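Local structure of triphenylmethane reductase (Citrobacter sp., 2JL1) at residues A[17-22]-A[177-182]; A[136-141]-A[183-188]. The protein probably uses NADPH to reduce triphenylmethane dyes, a reaction of interest for bioremediation, and belongs to the NmrA-like family of Rossmann-fold proteins. All blocks are in the same frame, centred on the assembly; numbering follows the deposited sequence.

Overall arrangement
Both contacts are made by helix 175-186, on the same side of the chain's centre. In contact 1 its earlier turns lie against the end of helix 11-20. In contact 2 its last turn, through Val185, lies against strand 135-140 of the parallel sheet. The centres are about 9 Å apart, and the two touch directly: Ala183 packs on His19, and Ala182 on Leu138. Contact 1 is helix on helix, partly buried, and is made mostly by the face of one imidazole. Contact 2 is helix on sheet, and its touching residues are all buried. It is made by methyl groups, with a glycerol bound at its end.

Contact 1: residues A[17-22]-A[177-182]; sequences IQHLLK and ELALAA
His19 lays its imidazole against the backbone and side chain of Leu180, where helix 11-20 meets helix 175-186. The main interaction is CH-pi. Leu180 CB sits over the centre of the ring, 4.0 Å from the centroid of the His19 ring and only 9° off the ring normal. The same face also covers backbone: His19 CD2 is 3.8 Å from Leu180 N. The CG of His19 is anti to its carbonyl carbon (chi1 -72°), and the ring is thereby carried out to the neighbouring helix.

The other contacts are van der Waals. With CG of Leu180 anti to the backbone N (chi1 173°), its CD1 comes within 3.9 Å of His19 ND1, across CG from CD2. The Leu180 side chain crosses that of His19 at about a right angle. Ala179 CB approaches His19 CD2 obliquely, at 3.9 Å. The nearest alpha carbons, those of His19 and Leu180, are 6.0 Å apart, a close approach consistent with the small side chain of Ala179.

No hydrogen bond crosses between 17-22 and 177-182. Glu177 starts away from 17-22, and its OE2 accepts a hydrogen bond from Thr275 N. Leu180 also packs on Ile271 of helix 266-271.

Helix 11-20 begins at the NADP-binding residues Gln11 and Leu12, as the first helix of a Rossmann fold does after its glycine-rich loop. The side chain of Ala179 is about 4 Å from that of Leu12 and about 9 Å from the bound cofactor. The chemistry implies that the two helices are fitted here by shape, through ring-face and methyl packing, and not by directed polar bonds between the segments.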
ATOM      1  N   ILE A  17     -17.960  17.534   9.901  1.00 24.15           N
ATOM      2  CA  ILE A  17     -19.293  17.437  10.489  1.00 24.51           C
ATOM      3  C   ILE A  17     -20.013  18.787  10.508  1.00 25.17           C
ATOM      4  O   ILE A  17     -21.198  18.864  10.165  1.00 25.63           O
ATOM      5  CB  ILE A  17     -19.231  16.727  11.851  1.00 24.67           C
ATOM      6  CG1 ILE A  17     -18.912  15.247  11.584  1.00 25.19           C
ATOM      7  CG2 ILE A  17     -20.551  16.929  12.672  1.00 23.51           C
ATOM      8  CD1 ILE A  17     -18.681  14.405  12.782  1.00 27.31           C
ATOM      9  N   GLN A  18     -19.294  19.856  10.862  1.00 25.22           N
ATOM     10  CA  GLN A  18     -19.903  21.189  10.858  1.00 25.66           C
ATOM     11  C   GLN A  18     -20.327  21.639   9.466  1.00 25.50           C
ATOM     12  O   GLN A  18     -21.396  22.241   9.303  1.00 24.18           O
ATOM     13  CB  GLN A  18     -19.008  22.210  11.571  1.00 26.69           C
ATOM     14  CG  GLN A  18     -18.955  21.961  13.091  1.00 29.13           C
ATOM     15  CD  GLN A  18     -20.354  21.836  13.744  1.00 32.32           C
ATOM     16  OE1 GLN A  18     -21.212  22.699  13.558  1.00 34.60           O
ATOM     17  NE2 GLN A  18     -20.573  20.760  14.516  1.00 32.30           N
ATOM     18  N   HIS A  19     -19.516  21.313   8.453  1.00 24.90           N
ATOM     19  CA  HIS A  19     -19.907  21.538   7.057  1.00 25.27           C
ATOM     20  C   HIS A  19     -21.040  20.621   6.562  1.00 25.18           C
ATOM     21  O   HIS A  19     -21.917  21.073   5.818  1.00 25.33           O
ATOM     22  CB  HIS A  19     -18.685  21.428   6.138  1.00 24.94           C
ATOM     23  CG  HIS A  19     -17.736  22.580   6.271  1.00 26.17           C
ATOM     24  ND1 HIS A  19     -18.028  23.842   5.798  1.00 27.56           N
ATOM     25  CD2 HIS A  19     -16.507  22.664   6.835  1.00 27.42           C
ATOM     26  CE1 HIS A  19     -17.020  24.655   6.066  1.00 27.17           C
ATOM     27  NE2 HIS A  19     -16.081  23.960   6.686  1.00 28.92           N
ATOM     28  N   LEU A  20     -21.025  19.345   6.963  1.00 25.10           N
ATOM     29  CA  LEU A  20     -22.116  18.416   6.622  1.00 25.20           C
ATOM     30  C   LEU A  20     -23.449  18.868   7.216  1.00 25.71           C
ATOM     31  O   LEU A  20     -24.505  18.702   6.591  1.00 25.38           O
ATOM     32  CB  LEU A  20     -21.806  16.978   7.080  1.00 25.38           C
ATOM     33  CG  LEU A  20     -20.751  16.203   6.273  1.00 24.62           C
ATOM     34  CD1 LEU A  20     -20.412  14.850   6.903  1.00 23.63           C
ATOM     35  CD2 LEU A  20     -21.231  16.038   4.844  1.00 22.44           C
ATOM     36  N   LEU A  21     -23.393  19.443   8.415  1.00 26.16           N
ATOM     37  CA  LEU A  21     -24.598  19.939   9.108  1.00 27.39           C
ATOM     38  C   LEU A  21     -25.269  21.101   8.369  1.00 28.36           C
ATOM     39  O   LEU A  21     -26.436  21.389   8.597  1.00 28.21           O
ATOM     40  CB  LEU A  21     -24.293  20.299  10.576  1.00 26.69           C
ATOM     41  CG  LEU A  21     -24.098  19.132  11.566  1.00 26.23           C
ATOM     42  CD1 LEU A  21     -23.499  19.583  12.929  1.00 25.36           C
ATOM     43  CD2 LEU A  21     -25.390  18.364  11.795  1.00 27.42           C
ATOM     44  N   LYS A  22     -24.536  21.764   7.480  1.00 29.45           N
ATOM     45  CA  LYS A  22     -25.138  22.795   6.633  1.00 31.12           C
ATOM     46  C   LYS A  22     -25.693  22.204   5.335  1.00 31.53           C
ATOM     47  O   LYS A  22     -26.294  22.922   4.537  1.00 31.97           O
ATOM     48  CB  LYS A  22     -24.134  23.899   6.312  1.00 31.33           C
ATOM     49  CG  LYS A  22     -23.669  24.691   7.511  1.00 32.89           C
ATOM     50  CD  LYS A  22     -22.763  25.811   7.036  1.00 37.71           C
ATOM     51  CE  LYS A  22     -21.972  26.450   8.168  1.00 38.47           C
ATOM     52  NZ  LYS A  22     -20.576  26.699   7.679  1.00 39.30           N
ATOM     53  N   GLU A 177     -11.050  24.522   4.625  1.00 23.22           N
ATOM     54  CA  GLU A 177     -11.325  24.316   3.194  1.00 23.81           C
ATOM     55  C   GLU A 177     -11.216  22.864   2.773  1.00 23.61           C
ATOM     56  O   GLU A 177     -11.982  22.420   1.929  1.00 24.19           O
ATOM     57  CB  GLU A 177     -10.424  25.184   2.311  1.00 24.90           C
ATOM     58  CG  GLU A 177     -10.655  26.672   2.502  1.00 27.25           C
ATOM     59  CD  GLU A 177      -9.749  27.520   1.650  1.00 31.76           C
ATOM     60  OE1 GLU A 177      -8.496  27.405   1.748  1.00 33.96           O
ATOM     61  OE2 GLU A 177     -10.315  28.344   0.925  1.00 34.54           O
ATOM     62  N   LEU A 178     -10.285  22.119   3.359  1.00 22.86           N
ATOM     63  CA  LEU A 178     -10.193  20.680   3.081  1.00 22.42           C
ATOM     64  C   LEU A 178     -11.425  19.953   3.605  1.00 22.64           C
ATOM     65  O   LEU A 178     -11.916  19.014   2.978  1.00 23.54           O
ATOM     66  CB  LEU A 178      -8.949  20.085   3.710  1.00 21.66           C
ATOM     67  CG  LEU A 178      -7.676  20.629   3.078  1.00 21.66           C
ATOM     68  CD1 LEU A 178      -6.444  20.293   3.960  1.00 17.67           C
ATOM     69  CD2 LEU A 178      -7.552  20.123   1.627  1.00 17.48           C
ATOM     70  N   ALA A 179     -11.942  20.415   4.739  1.00 22.08           N
ATOM     71  CA  ALA A 179     -13.146  19.822   5.331  1.00 22.00           C
ATOM     72  C   ALA A 179     -14.370  20.104   4.484  1.00 21.58           C
ATOM     73  O   ALA A 179     -15.262  19.258   4.352  1.00 22.01           O
ATOM     74  CB  ALA A 179     -13.360  20.355   6.736  1.00 20.81           C
ATOM     75  N   LEU A 180     -14.422  21.318   3.947  1.00 21.90           N
ATOM     76  CA  LEU A 180     -15.479  21.734   3.025  1.00 22.62           C
ATOM     77  C   LEU A 180     -15.468  20.869   1.770  1.00 22.88           C
ATOM     78  O   LEU A 180     -16.520  20.426   1.305  1.00 23.91           O
ATOM     79  CB  LEU A 180     -15.346  23.235   2.679  1.00 21.78           C
ATOM     80  CG  LEU A 180     -16.275  23.795   1.611  1.00 22.85           C
ATOM     81  CD1 LEU A 180     -17.777  23.480   1.925  1.00 25.27           C
ATOM     82  CD2 LEU A 180     -16.072  25.301   1.450  1.00 23.77           C
ATOM     83  N   ALA A 181     -14.275  20.606   1.243  1.00 23.21           N
ATOM     84  CA  ALA A 181     -14.107  19.722   0.079  1.00 22.53           C
ATOM     85  C   ALA A 181     -14.575  18.300   0.347  1.00 22.88           C
ATOM     86  O   ALA A 181     -15.233  17.688  -0.506  1.00 23.38           O
ATOM     87  CB  ALA A 181     -12.629  19.714  -0.355  1.00 22.65           C
ATOM     88  N   ALA A 182     -14.215  17.760   1.508  1.00 22.45           N
ATOM     89  CA  ALA A 182     -14.683  16.447   1.906  1.00 22.10           C
ATOM     90  C   ALA A 182     -16.231  16.412   1.999  1.00 22.77           C
ATOM     91  O   ALA A 182     -16.885  15.501   1.448  1.00 22.02           O
ATOM     92  CB  ALA A 182     -14.029  16.052   3.218  1.00 22.19           C
TER

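Contact 2: residues A[136-141]-A[183-188]; sequences TFLRNA and ATVLTE. With GOL (glycerol), chain E.
Strand 135-140 of the parallel sheet is covered here by the end of helix 175-186, through Thr136, Leu138 and Val185. Val185 points toward the strand and gives one methyl to each partner. Its CG1, anti to the backbone N (chi1 161°), meets Thr136 CG2 tip to tip at 3.9 Å. Its other methyl, CG2, lies 3.9 Å from Leu138 CD2. The Leu138 and Val185 side chains run past each other in opposite directions.

This is the alpha/beta packing of a Rossmann-type fold. Alternate strand residues, Thr136 and Leu138, face the helix. Phe137 and Arg139 lie on the other face of the sheet, where they touch helix 117-130 and Arg139 forms a salt bridge with Glu125. Just past the strand, Ala141 O accepts a hydrogen bond from the nicotinamide amide of the bound NADP.

A glycerol, probably from the crystallisation liquor, bridges the two segments. Its O2 donates to Val185 O at 2.8 Å and its O1 to Glu188 O at 2.9 Å. The bond from its O3 to Thr136 OG1 is weak, at 3.3 Å; that hydroxyl is also hydrogen-bonded to His191 O. Where the helix gives way to a turn, Thr187 OG1 donates to Ala183 O at 2.7 Å, tilted 22° from the carbonyl plane.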
ATOM      1  N   THR A 136     -13.160   7.737  -3.302  1.00 21.91           N
ATOM      2  CA  THR A 136     -12.678   9.064  -3.639  1.00 21.02           C
ATOM      3  C   THR A 136     -11.442   9.306  -2.789  1.00 20.87           C
ATOM      4  O   THR A 136     -11.512   9.265  -1.568  1.00 19.96           O
ATOM      5  CB  THR A 136     -13.680  10.189  -3.330  1.00 21.83           C
ATOM      6  OG1 THR A 136     -14.947   9.923  -3.968  1.00 20.38           O
ATOM      7  CG2 THR A 136     -13.127  11.525  -3.870  1.00 21.42           C
ATOM      8  N   PHE A 137     -10.319   9.574  -3.439  1.00 20.43           N
ATOM      9  CA  PHE A 137      -9.095   9.858  -2.708  1.00 21.02           C
ATOM     10  C   PHE A 137      -8.945  11.372  -2.654  1.00 20.94           C
ATOM     11  O   PHE A 137      -8.746  12.045  -3.671  1.00 21.16           O
ATOM     12  CB  PHE A 137      -7.902   9.166  -3.371  1.00 21.20           C
ATOM     13  CG  PHE A 137      -7.977   7.668  -3.325  1.00 21.97           C
ATOM     14  CD1 PHE A 137      -7.425   6.902  -4.345  1.00 22.78           C
ATOM     15  CD2 PHE A 137      -8.612   7.017  -2.269  1.00 23.09           C
ATOM     16  CE1 PHE A 137      -7.464   5.514  -4.298  1.00 21.90           C
ATOM     17  CE2 PHE A 137      -8.685   5.613  -2.248  1.00 24.02           C
ATOM     18  CZ  PHE A 137      -8.111   4.876  -3.270  1.00 21.72           C
ATOM     19  N   LEU A 138      -9.158  11.894  -1.461  1.00 21.26           N
ATOM     20  CA  LEU A 138      -9.099  13.299  -1.166  1.00 21.40           C
ATOM     21  C   LEU A 138      -7.669  13.535  -0.719  1.00 21.49           C
ATOM     22  O   LEU A 138      -7.328  13.386   0.467  1.00 22.42           O
ATOM     23  CB  LEU A 138     -10.091  13.624  -0.022  1.00 20.83           C
ATOM     24  CG  LEU A 138     -11.582  13.374  -0.309  1.00 22.73           C
ATOM     25  CD1 LEU A 138     -12.432  13.354   0.995  1.00 19.84           C
ATOM     26  CD2 LEU A 138     -12.134  14.391  -1.305  1.00 22.12           C
ATOM     27  N   ARG A 139      -6.796  13.835  -1.672  1.00 20.77           N
ATOM     28  CA  ARG A 139      -5.369  13.903  -1.357  1.00 21.26           C
ATOM     29  C   ARG A 139      -5.032  15.295  -0.844  1.00 21.60           C
ATOM     30  O   ARG A 139      -4.831  16.219  -1.626  1.00 23.05           O
ATOM     31  CB  ARG A 139      -4.534  13.562  -2.593  1.00 21.15           C
ATOM     32  CG  ARG A 139      -4.612  12.107  -3.023  1.00 20.57           C
ATOM     33  CD  ARG A 139      -3.611  11.873  -4.124  1.00 20.93           C
ATOM     34  NE  ARG A 139      -3.239  10.464  -4.241  1.00 24.36           N
ATOM     35  CZ  ARG A 139      -2.183  10.049  -4.948  1.00 25.99           C
ATOM     36  NH1 ARG A 139      -1.430  10.937  -5.602  1.00 22.73           N
ATOM     37  NH2 ARG A 139      -1.867   8.760  -5.006  1.00 22.80           N
ATOM     38  N   ASN A 140      -5.006  15.450   0.477  1.00 22.30           N
ATOM     39  CA  ASN A 140      -4.911  16.778   1.081  1.00 21.64           C
ATOM     40  C   ASN A 140      -3.488  17.321   1.046  1.00 21.22           C
ATOM     41  O   ASN A 140      -2.539  16.570   1.189  1.00 20.31           O
ATOM     42  CB  ASN A 140      -5.426  16.758   2.524  1.00 20.70           C
ATOM     43  CG  ASN A 140      -6.935  16.594   2.607  1.00 21.72           C
ATOM     44  OD1 ASN A 140      -7.657  16.756   1.613  1.00 22.86           O
ATOM     45  ND2 ASN A 140      -7.416  16.231   3.784  1.00 23.71           N
ATOM     46  N   ALA A 141      -3.371  18.643   0.877  1.00 21.00           N
ATOM     47  CA  ALA A 141      -2.135  19.363   1.133  1.00 19.76           C
ATOM     48  C   ALA A 141      -1.807  19.382   2.633  1.00 21.29           C
ATOM     49  O   ALA A 141      -2.661  19.098   3.484  1.00 20.70           O
ATOM     50  CB  ALA A 141      -2.283  20.817   0.649  1.00 19.89           C
ATOM     51  N   ALA A 183     -16.810  17.417   2.664  1.00 22.66           N
ATOM     52  CA  ALA A 183     -18.270  17.538   2.797  1.00 23.08           C
ATOM     53  C   ALA A 183     -18.979  17.706   1.449  1.00 23.97           C
ATOM     54  O   ALA A 183     -20.046  17.100   1.209  1.00 23.56           O
ATOM     55  CB  ALA A 183     -18.642  18.672   3.769  1.00 23.10           C
ATOM     56  N   THR A 184     -18.397  18.502   0.558  1.00 24.01           N
ATOM     57  CA  THR A 184     -18.965  18.690  -0.792  1.00 24.76           C
ATOM     58  C   THR A 184     -19.009  17.356  -1.554  1.00 25.70           C
ATOM     59  O   THR A 184     -20.035  16.963  -2.084  1.00 25.86           O
ATOM     60  CB  THR A 184     -18.126  19.728  -1.566  1.00 24.81           C
ATOM     61  OG1 THR A 184     -18.181  20.968  -0.860  1.00 26.08           O
ATOM     62  CG2 THR A 184     -18.631  19.933  -2.985  1.00 24.79           C
ATOM     63  N   VAL A 185     -17.875  16.664  -1.566  1.00 25.73           N
ATOM     64  CA  VAL A 185     -17.725  15.375  -2.203  1.00 26.17           C
ATOM     65  C   VAL A 185     -18.722  14.319  -1.688  1.00 26.52           C
ATOM     66  O   VAL A 185     -19.317  13.585  -2.488  1.00 26.91           O
ATOM     67  CB  VAL A 185     -16.249  14.905  -2.066  1.00 25.61           C
ATOM     68  CG1 VAL A 185     -16.106  13.420  -2.277  1.00 26.33           C
ATOM     69  CG2 VAL A 185     -15.358  15.681  -3.053  1.00 25.52           C
ATOM     70  N   LEU A 186     -18.897  14.250  -0.369  1.00 27.35           N
ATOM     71  CA  LEU A 186     -19.834  13.308   0.287  1.00 28.40           C
ATOM     72  C   LEU A 186     -21.321  13.506  -0.052  1.00 29.11           C
ATOM     73  O   LEU A 186     -22.127  12.563   0.063  1.00 28.68           O
ATOM     74  CB  LEU A 186     -19.639  13.332   1.811  1.00 28.25           C
ATOM     75  CG  LEU A 186     -18.283  12.809   2.336  1.00 28.72           C
ATOM     76  CD1 LEU A 186     -18.046  13.226   3.790  1.00 29.24           C
ATOM     77  CD2 LEU A 186     -18.150  11.282   2.168  1.00 28.70           C
ATOM     78  N   THR A 187     -21.673  14.717  -0.484  1.00 29.97           N
ATOM     79  CA  THR A 187     -23.081  15.124  -0.628  1.00 31.22           C
ATOM     80  C   THR A 187     -23.481  15.484  -2.059  1.00 32.19           C
ATOM     81  O   THR A 187     -24.477  16.181  -2.260  1.00 32.76           O
ATOM     82  CB  THR A 187     -23.389  16.353   0.253  1.00 31.06           C
ATOM     83  OG1 THR A 187     -22.463  17.408  -0.063  1.00 30.27           O
ATOM     84  CG2 THR A 187     -23.288  16.005   1.729  1.00 30.25           C
ATOM     85  N   GLU A 188     -22.711  15.024  -3.042  1.00 32.65           N
ATOM     86  CA  GLU A 188     -23.085  15.175  -4.451  1.00 33.85           C
ATOM     87  C   GLU A 188     -22.524  14.029  -5.287  1.00 34.82           C
ATOM     88  O   GLU A 188     -21.531  13.398  -4.906  1.00 35.15           O
ATOM     89  CB  GLU A 188     -22.607  16.517  -5.021  1.00 33.58           C
ATOM     90  CG  GLU A 188     -21.111  16.677  -4.995  1.00 34.10           C
ATOM     91  CD  GLU A 188     -20.636  18.053  -5.411  1.00 36.49           C
ATOM     92  OE1 GLU A 188     -19.518  18.131  -5.948  1.00 36.20           O
ATOM     93  OE2 GLU A 188     -21.352  19.061  -5.198  1.00 37.55           O
TER
HETATM   94  C1  GOL E1291     -19.753   9.793  -4.901  1.00 42.83           C
HETATM   95  O1  GOL E1291     -19.816  11.118  -5.421  1.00 41.12           O
HETATM   96  C2  GOL E1291     -19.502   9.721  -3.386  1.00 43.83           C
HETATM   97  O2  GOL E1291     -19.962  10.888  -2.725  1.00 41.27           O
HETATM   98  C3  GOL E1291     -18.043   9.414  -3.006  1.00 45.46           C
HETATM   99  O3  GOL E1291     -17.599   8.101  -3.361  1.00 47.96           O